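Local coordinates for protein putative alcohol dehydrogenase (PDB 4J6F) that probably acts as a zinc-binding, NAD(P)-dependent alcohol dehydrogenase of the medium-chain family, oxidising alcohols with a nicotinamide cofactor, at residues 34-39 and 107-112. Sequence-based numbering, arbitrary orientation.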
HETATM    1  N   MSE A  34      -5.784  45.784  -3.217  1.00 41.45           N
HETATM    2  CA  MSE A  34      -5.325  45.079  -4.415  1.00 41.28           C
HETATM    3  C   MSE A  34      -6.438  44.315  -5.091  1.00 39.81           C
HETATM    4  O   MSE A  34      -7.558  44.181  -4.567  1.00 38.20           O
HETATM    5  CB  MSE A  34      -4.208  44.105  -4.039  1.00 42.58           C
HETATM    6  CG  MSE A  34      -4.691  43.126  -2.970  1.00 46.52           C
HETATM    7 SE   MSE A  34      -3.429  41.628  -2.762  1.00 49.31          SE
HETATM    8  CE  MSE A  34      -4.254  40.600  -1.297  1.00 46.37           C
ATOM      9  N   THR A  35      -6.107  43.809  -6.275  1.00 38.41           N
ATOM     10  CA  THR A  35      -6.971  42.949  -7.056  1.00 38.21           C
ATOM     11  C   THR A  35      -6.678  41.497  -6.694  1.00 37.79           C
ATOM     12  O   THR A  35      -5.517  41.122  -6.493  1.00 39.14           O
ATOM     13  CB  THR A  35      -6.705  43.189  -8.551  1.00 39.60           C
ATOM     14  OG1 THR A  35      -7.157  44.501  -8.895  1.00 43.10           O
ATOM     15  CG2 THR A  35      -7.427  42.200  -9.405  1.00 39.06           C
ATOM     16  N   ALA A  36      -7.727  40.688  -6.578  1.00 36.48           N
ATOM     17  CA  ALA A  36      -7.572  39.264  -6.280  1.00 35.51           C
ATOM     18  C   ALA A  36      -8.818  38.515  -6.671  1.00 36.46           C
ATOM     19  O   ALA A  36      -9.919  39.081  -6.671  1.00 37.55           O
ATOM     20  CB  ALA A  36      -7.283  39.032  -4.802  1.00 33.96           C
ATOM     21  N   VAL A  37      -8.639  37.240  -7.005  1.00 35.52           N
ATOM     22  CA  VAL A  37      -9.764  36.360  -7.256  1.00 33.34           C
ATOM     23  C   VAL A  37     -10.061  35.645  -5.954  1.00 33.07           C
ATOM     24  O   VAL A  37      -9.204  34.950  -5.415  1.00 31.77           O
ATOM     25  CB  VAL A  37      -9.481  35.380  -8.400  1.00 30.28           C
ATOM     26  CG1 VAL A  37     -10.537  34.286  -8.437  1.00 29.89           C
ATOM     27  CG2 VAL A  37      -9.414  36.130  -9.726  1.00 28.68           C
ATOM     28  N   LEU A  38     -11.276  35.857  -5.454  1.00 34.58           N
ATOM     29  CA  LEU A  38     -11.717  35.344  -4.160  1.00 35.18           C
ATOM     30  C   LEU A  38     -12.615  34.128  -4.302  1.00 37.69           C
ATOM     31  O   LEU A  38     -13.574  34.141  -5.088  1.00 39.54           O
ATOM     32  CB  LEU A  38     -12.489  36.424  -3.393  1.00 35.26           C
ATOM     33  CG  LEU A  38     -11.779  37.717  -2.963  1.00 33.90           C
ATOM     34  CD1 LEU A  38     -12.762  38.634  -2.254  1.00 32.57           C
ATOM     35  CD2 LEU A  38     -10.583  37.416  -2.063  1.00 32.71           C
ATOM     36  N   LEU A  39     -12.300  33.083  -3.536  1.00 36.42           N
ATOM     37  CA  LEU A  39     -13.197  31.954  -3.358  1.00 35.31           C
ATOM     38  C   LEU A  39     -14.111  32.240  -2.165  1.00 37.34           C
ATOM     39  O   LEU A  39     -13.633  32.454  -1.056  1.00 37.95           O
ATOM     40  CB  LEU A  39     -12.398  30.684  -3.123  1.00 34.06           C
ATOM     41  CG  LEU A  39     -13.209  29.434  -2.796  1.00 33.98           C
ATOM     42  CD1 LEU A  39     -13.953  28.975  -4.034  1.00 34.92           C
ATOM     43  CD2 LEU A  39     -12.301  28.328  -2.283  1.00 32.43           C
ATOM     44  N   PRO A 107     -13.727  34.668   2.586  1.00 36.51           N
ATOM     45  CA  PRO A 107     -13.145  34.392   1.264  1.00 35.06           C
ATOM     46  C   PRO A 107     -11.696  33.920   1.338  1.00 32.34           C
ATOM     47  O   PRO A 107     -11.000  34.250   2.283  1.00 31.55           O
ATOM     48  CB  PRO A 107     -13.216  35.751   0.567  1.00 34.36           C
ATOM     49  CG  PRO A 107     -13.085  36.723   1.675  1.00 34.42           C
ATOM     50  CD  PRO A 107     -13.785  36.116   2.858  1.00 35.90           C
ATOM     51  N   ARG A 108     -11.260  33.159   0.342  1.00 32.12           N
ATOM     52  CA  ARG A 108      -9.885  32.658   0.290  1.00 32.66           C
ATOM     53  C   ARG A 108      -9.290  32.923  -1.076  1.00 31.04           C
ATOM     54  O   ARG A 108      -9.911  32.638  -2.090  1.00 31.73           O
ATOM     55  CB  ARG A 108      -9.834  31.149   0.605  1.00 32.00           C
ATOM     56  CG  ARG A 108      -8.589  30.412   0.111  1.00 30.57           C
ATOM     57  CD  ARG A 108      -7.343  30.638   0.973  1.00 29.77           C
ATOM     58  NE  ARG A 108      -7.515  30.108   2.322  1.00 29.15           N
ATOM     59  CZ  ARG A 108      -7.676  30.854   3.413  1.00 28.23           C
ATOM     60  NH1 ARG A 108      -7.842  30.271   4.595  1.00 27.77           N
ATOM     61  NH2 ARG A 108      -7.657  32.177   3.324  1.00 27.59           N
ATOM     62  N   ILE A 109      -8.093  33.484  -1.098  1.00 29.25           N
ATOM     63  CA  ILE A 109      -7.349  33.558  -2.335  1.00 29.36           C
ATOM     64  C   ILE A 109      -6.629  32.226  -2.514  1.00 29.16           C
ATOM     65  O   ILE A 109      -5.783  31.854  -1.692  1.00 29.29           O
ATOM     66  CB  ILE A 109      -6.305  34.697  -2.310  1.00 28.82           C
ATOM     67  CG1 ILE A 109      -6.999  36.046  -2.131  1.00 27.73           C
ATOM     68  CG2 ILE A 109      -5.456  34.668  -3.587  1.00 28.73           C
ATOM     69  CD1 ILE A 109      -6.107  37.146  -1.605  1.00 27.27           C
ATOM     70  N   GLN A 110      -6.957  31.513  -3.584  1.00 28.67           N
ATOM     71  CA  GLN A 110      -6.272  30.254  -3.904  1.00 29.21           C
ATOM     72  C   GLN A 110      -4.948  30.509  -4.681  1.00 32.54           C
ATOM     73  O   GLN A 110      -4.509  31.662  -4.838  1.00 34.01           O
ATOM     74  CB  GLN A 110      -7.213  29.324  -4.689  1.00 27.44           C
ATOM     75  CG  GLN A 110      -8.595  29.160  -4.072  1.00 27.11           C
ATOM     76  CD  GLN A 110      -9.434  28.119  -4.774  1.00 28.45           C
ATOM     77  OE1 GLN A 110     -10.349  28.461  -5.523  1.00 30.01           O
ATOM     78  NE2 GLN A 110      -9.128  26.833  -4.544  1.00 28.43           N
ATOM     79  N   GLY A 111      -4.319  29.440  -5.168  1.00 32.37           N
ATOM     80  CA  GLY A 111      -3.107  29.566  -5.967  1.00 32.42           C
ATOM     81  C   GLY A 111      -1.924  29.077  -5.173  1.00 34.27           C
ATOM     82  O   GLY A 111      -1.606  29.633  -4.122  1.00 36.41           O
ATOM     83  N   THR A 112      -1.322  27.992  -5.645  1.00 33.15           N
ATOM     84  CA  THR A 112      -0.219  27.340  -4.963  1.00 32.21           C
ATOM     85  C   THR A 112       1.156  27.637  -5.529  1.00 33.12           C
ATOM     86  O   THR A 112       2.105  27.823  -4.789  1.00 37.94           O
ATOM     87  CB  THR A 112      -0.411  25.817  -4.962  1.00 33.44           C
ATOM     88  OG1 THR A 112      -0.801  25.390  -6.263  1.00 34.40           O
ATOM     89  CG2 THR A 112      -1.487  25.428  -4.009  1.00 33.66           C
TER
HETATM   90  O   HOH W   1      -9.047  32.304  -5.447  1.00 41.85           O
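I109 does most of the apolar work against strand 33-39. With CG1 anti to its own carbonyl carbon (chi1 -61°), the longer branch runs toward that strand. From CB, CG2 turns off near the carbonyl oxygen of V37, while CG1 packs 3.8 Å from L38 CD2 and close to the methyl of A36. At the tip, CD1 sits 3.9 Å from A36 CB and meets the selenomethionine M34 tip to tip, at its CE. Cut back to an alanine, this residue would lose CG1 and CD1, which would probably leave the methyls of M34 and A36 without this partner and open a gap beside L38 CD2.

The backbones meet where the strand ends, as a single antiparallel bridge: L39 N donates to R108 O at 2.8 Å, nearly straight at 166°, and R108 N returns a bond to L39 O. This ties strand 33-39 to the loop ahead of strand 113-121, which falls in the GroES-like part of what is probably a medium-chain dehydrogenase fold. Past the bridge the chains diverge, and a water links them, donating to V37 O (2.7 Å) and accepting from Q110 N. The L39 side chain crosses that of Q110, CD2 lying 3.8 Å from OE1 of an amide whose NE2 bonds to D77 O. P107 lies alongside L38, its CB 4.1 Å from L38 CD1. R108 leads away, to D159 and H156 O.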